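Local coordinates for protein CsuC (Acinetobacter baumannii, PDB 6FJY) that acts as the chaperone of archaic chaperone-usher Csu pili, binding the tip adhesion subunit CsuE in a pre-assembly complex and probably handling other pilus subunits, at residues A[143-155]-A[228-240]. Numbering follows the deposited sequence.
Sequences ALAKPVLQWSVRN and GIKQELIEITKME
W151 and T237 make the central bond of a short parallel ladder between strands 149-154 and 232-238: W151 N donates to T237 O at 2.9 Å, with 155° at the hydrogen. Before it, T237 N gives L149 O only a weak bond, at 3.5 Å. At the other end M239 N points at W151 O almost straight, though the modelled separation is too short to be trusted in detail. Each of the three carbonyls also receives a CA-H, L149 O from I236, T237 O from Q150 (CA to O 3.1 Å) and W151 O from K238. On its other side strand 149-154 forms backbone hydrogen bonds with strand 162-167, Q150 with K166 and S152 with Y164. With CG placed between its backbone N and carbonyl carbon (chi1 71°), W151 swings its indole back over the partner strand. K238 CA then lies over a face of the five-membered ring in a CH-pi contact, 3.6 Å from the centroid, while K238 CD follows the six-membered ring to CH2. I236 O sits near the ring plane, at the edge beside CD1. I236 CD1 packs on L149 CB at 3.6 Å, and I234 CD1 bridges P147 CG and L149 CD1; L175 and I221 extend this apolar layer. M239 crosses Q150 and brings its CE to 3.3 Å from S152 OG. Parallel pairing of the first and last strands of a five-stranded sheet, ordered 3-2-1-5-4, is consistent with the C-terminal beta-sandwich domain of a PapD-like, two-domain pilus chaperone.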
# COMPACT_ATOMS: atom_id res chain seq x y z
N ALA A 143 -0.02 16.93 20.32
CA ALA A 143 0.92 17.93 19.82
C ALA A 143 2.14 17.28 19.16
O ALA A 143 2.63 17.77 18.14
CB ALA A 143 1.36 18.85 20.96
N LEU A 144 2.65 16.20 19.75
CA LEU A 144 3.89 15.58 19.30
C LEU A 144 3.65 14.44 18.31
O LEU A 144 4.56 13.62 18.11
CB LEU A 144 4.69 15.07 20.50
CG LEU A 144 5.42 16.01 21.46
CD1 LEU A 144 4.79 17.39 21.57
CD2 LEU A 144 5.46 15.35 22.82
N ALA A 145 2.45 14.35 17.73
CA ALA A 145 2.13 13.34 16.72
C ALA A 145 2.61 13.80 15.34
O ALA A 145 1.85 13.96 14.38
CB ALA A 145 0.63 13.05 16.72
N LYS A 146 3.91 14.05 15.27
CA LYS A 146 4.60 14.54 14.09
C LYS A 146 6.09 14.36 14.32
O LYS A 146 6.51 14.07 15.44
CB LYS A 146 4.27 16.01 13.82
CG LYS A 146 4.66 16.92 14.99
CD LYS A 146 4.22 18.36 14.78
CE LYS A 146 4.92 19.00 13.59
NZ LYS A 146 4.43 20.40 13.38
N PRO A 147 6.90 14.45 13.27
CA PRO A 147 8.35 14.48 13.48
C PRO A 147 8.83 15.86 13.89
O PRO A 147 8.36 16.88 13.38
CB PRO A 147 8.92 14.06 12.12
CG PRO A 147 7.87 14.44 11.14
CD PRO A 147 6.55 14.23 11.86
N VAL A 148 9.77 15.90 14.84
CA VAL A 148 10.43 17.12 15.28
C VAL A 148 11.93 16.89 15.14
O VAL A 148 12.53 16.17 15.95
CB VAL A 148 10.08 17.50 16.73
CG1 VAL A 148 10.81 18.77 17.12
CG2 VAL A 148 8.58 17.68 16.91
N LEU A 149 12.54 17.49 14.12
CA LEU A 149 13.86 17.07 13.69
C LEU A 149 14.91 18.12 14.00
O LEU A 149 14.70 19.32 13.77
CB LEU A 149 13.88 16.73 12.19
CG LEU A 149 12.90 15.65 11.74
CD1 LEU A 149 13.09 15.31 10.26
CD2 LEU A 149 13.06 14.40 12.58
N GLN A 150 16.05 17.65 14.49
CA GLN A 150 17.23 18.47 14.73
C GLN A 150 18.43 17.77 14.11
O GLN A 150 18.45 16.55 13.95
CB GLN A 150 17.46 18.68 16.23
CG GLN A 150 16.67 19.83 16.81
CD GLN A 150 16.68 19.83 18.31
OE1 GLN A 150 17.57 19.25 18.94
NE2 GLN A 150 15.67 20.45 18.90
N TRP A 151 19.41 18.57 13.72
CA TRP A 151 20.63 18.07 13.11
C TRP A 151 21.84 18.62 13.84
O TRP A 151 21.75 19.56 14.63
CB TRP A 151 20.70 18.41 11.61
CG TRP A 151 20.93 19.86 11.31
CD1 TRP A 151 20.00 20.84 11.22
CD2 TRP A 151 22.19 20.48 11.03
NE1 TRP A 151 20.58 22.03 10.90
CE2 TRP A 151 21.93 21.84 10.78
CE3 TRP A 151 23.51 20.02 10.96
CZ2 TRP A 151 22.95 22.75 10.48
CZ3 TRP A 151 24.51 20.92 10.66
CH2 TRP A 151 24.22 22.27 10.43
N SER A 152 22.98 17.99 13.57
CA SER A 152 24.30 18.35 14.05
C SER A 152 25.30 17.53 13.26
O SER A 152 25.00 16.41 12.84
CB SER A 152 24.46 18.10 15.56
OG SER A 152 24.63 16.72 15.84
N VAL A 153 26.49 18.09 13.06
CA VAL A 153 27.55 17.44 12.30
C VAL A 153 28.76 17.34 13.20
O VAL A 153 29.30 18.35 13.65
CB VAL A 153 27.90 18.21 11.01
CG1 VAL A 153 29.13 17.59 10.36
CG2 VAL A 153 26.73 18.20 10.04
N ARG A 154 29.17 16.11 13.49
CA ARG A 154 30.38 15.86 14.27
C ARG A 154 31.20 14.83 13.51
O ARG A 154 30.68 13.78 13.12
CB ARG A 154 30.03 15.36 15.68
CG ARG A 154 29.49 16.45 16.62
CD ARG A 154 28.96 15.85 17.93
NE ARG A 154 28.54 16.86 18.90
CZ ARG A 154 27.30 17.33 19.02
NH1 ARG A 154 26.34 16.88 18.23
NH2 ARG A 154 27.02 18.25 19.94
N ASN A 155 32.48 15.13 13.30
CA ASN A 155 33.30 14.35 12.39
C ASN A 155 34.47 13.72 13.12
O ASN A 155 35.56 14.28 13.15
CB ASN A 155 33.82 15.23 11.24
N GLY A 228 3.33 11.46 5.95
CA GLY A 228 1.90 11.69 6.02
C GLY A 228 1.18 11.57 4.69
O GLY A 228 1.63 10.90 3.76
N ILE A 229 0.03 12.25 4.61
CA ILE A 229 -0.82 12.12 3.43
C ILE A 229 -0.27 12.86 2.22
O ILE A 229 -0.57 12.46 1.08
CB ILE A 229 -2.25 12.58 3.78
CG1 ILE A 229 -3.27 11.47 3.49
CG2 ILE A 229 -2.61 13.86 3.04
CD1 ILE A 229 -3.29 11.01 2.05
N LYS A 230 0.54 13.89 2.41
CA LYS A 230 1.11 14.61 1.29
C LYS A 230 2.53 15.04 1.64
O LYS A 230 2.88 15.21 2.81
CB LYS A 230 0.27 15.84 0.90
CG LYS A 230 0.64 17.14 1.61
CD LYS A 230 -0.14 18.33 1.02
CE LYS A 230 0.05 18.40 -0.50
NZ LYS A 230 -0.83 19.42 -1.16
N GLN A 231 3.34 15.20 0.59
CA GLN A 231 4.71 15.68 0.73
C GLN A 231 4.74 17.05 1.38
O GLN A 231 4.33 18.05 0.78
CB GLN A 231 5.42 15.69 -0.62
CG GLN A 231 5.75 14.29 -1.13
CD GLN A 231 6.90 14.28 -2.11
OE1 GLN A 231 7.23 15.31 -2.71
NE2 GLN A 231 7.53 13.13 -2.28
N GLU A 232 5.21 17.11 2.62
CA GLU A 232 5.28 18.35 3.37
C GLU A 232 6.73 18.79 3.45
O GLU A 232 7.63 17.98 3.68
CB GLU A 232 4.73 18.19 4.80
CG GLU A 232 3.40 17.47 4.91
CD GLU A 232 2.22 18.39 4.70
OE1 GLU A 232 2.44 19.59 4.45
OE2 GLU A 232 1.07 17.91 4.79
N LEU A 233 6.94 20.08 3.22
CA LEU A 233 8.24 20.69 3.42
C LEU A 233 8.46 20.87 4.92
O LEU A 233 7.71 21.60 5.58
CB LEU A 233 8.32 22.03 2.69
CG LEU A 233 9.64 22.79 2.72
CD1 LEU A 233 10.73 21.97 2.07
CD2 LEU A 233 9.49 24.13 2.01
N ILE A 234 9.47 20.19 5.45
CA ILE A 234 9.72 20.14 6.88
C ILE A 234 11.04 20.85 7.15
O ILE A 234 12.00 20.71 6.37
CB ILE A 234 9.74 18.68 7.38
CG1 ILE A 234 10.02 18.62 8.88
CG2 ILE A 234 10.74 17.85 6.59
CD1 ILE A 234 9.85 17.22 9.45
N GLU A 235 11.08 21.64 8.22
CA GLU A 235 12.28 22.37 8.60
C GLU A 235 12.94 21.70 9.79
O GLU A 235 12.26 21.29 10.74
CB GLU A 235 11.98 23.83 8.90
CG GLU A 235 10.86 24.08 9.87
CD GLU A 235 10.56 25.57 10.00
OE1 GLU A 235 10.57 26.27 8.96
OE2 GLU A 235 10.33 26.04 11.14
N ILE A 236 14.26 21.59 9.74
CA ILE A 236 15.04 20.91 10.76
C ILE A 236 16.17 21.85 11.18
O ILE A 236 16.97 22.28 10.35
CB ILE A 236 15.59 19.56 10.26
CG1 ILE A 236 16.91 19.21 10.95
CG2 ILE A 236 15.74 19.55 8.76
CD1 ILE A 236 17.14 17.74 11.04
N THR A 237 16.20 22.19 12.47
CA THR A 237 17.14 23.16 13.01
C THR A 237 18.35 22.45 13.61
O THR A 237 18.31 21.26 13.92
CB THR A 237 16.45 24.03 14.06
OG1 THR A 237 16.08 23.22 15.18
CG2 THR A 237 15.19 24.65 13.47
N LYS A 238 19.43 23.21 13.78
CA LYS A 238 20.68 22.63 14.25
C LYS A 238 20.69 22.45 15.76
O LYS A 238 20.19 23.30 16.50
CB LYS A 238 21.86 23.52 13.82
CG LYS A 238 23.21 23.10 14.38
CD LYS A 238 24.35 23.75 13.63
CE LYS A 238 24.28 25.26 13.70
NZ LYS A 238 24.56 25.76 15.08
N MET A 239 21.26 21.34 16.21
CA MET A 239 21.46 21.11 17.64
C MET A 239 22.60 21.99 18.14
O MET A 239 23.73 21.91 17.62
CB MET A 239 21.76 19.63 17.93
CG MET A 239 20.55 18.72 17.95
SD MET A 239 20.94 17.04 18.46
CE MET A 239 21.52 16.34 16.92
N GLU A 240 22.32 22.82 19.14
CA GLU A 240 23.34 23.63 19.80
C GLU A 240 22.84 24.14 21.15
O GLU A 240 23.61 24.28 22.10
CB GLU A 240 23.78 24.80 18.92
CG GLU A 240 25.05 25.50 19.40
CD GLU A 240 26.32 24.71 19.09
OE1 GLU A 240 26.39 24.08 18.01
OE2 GLU A 240 27.25 24.72 19.92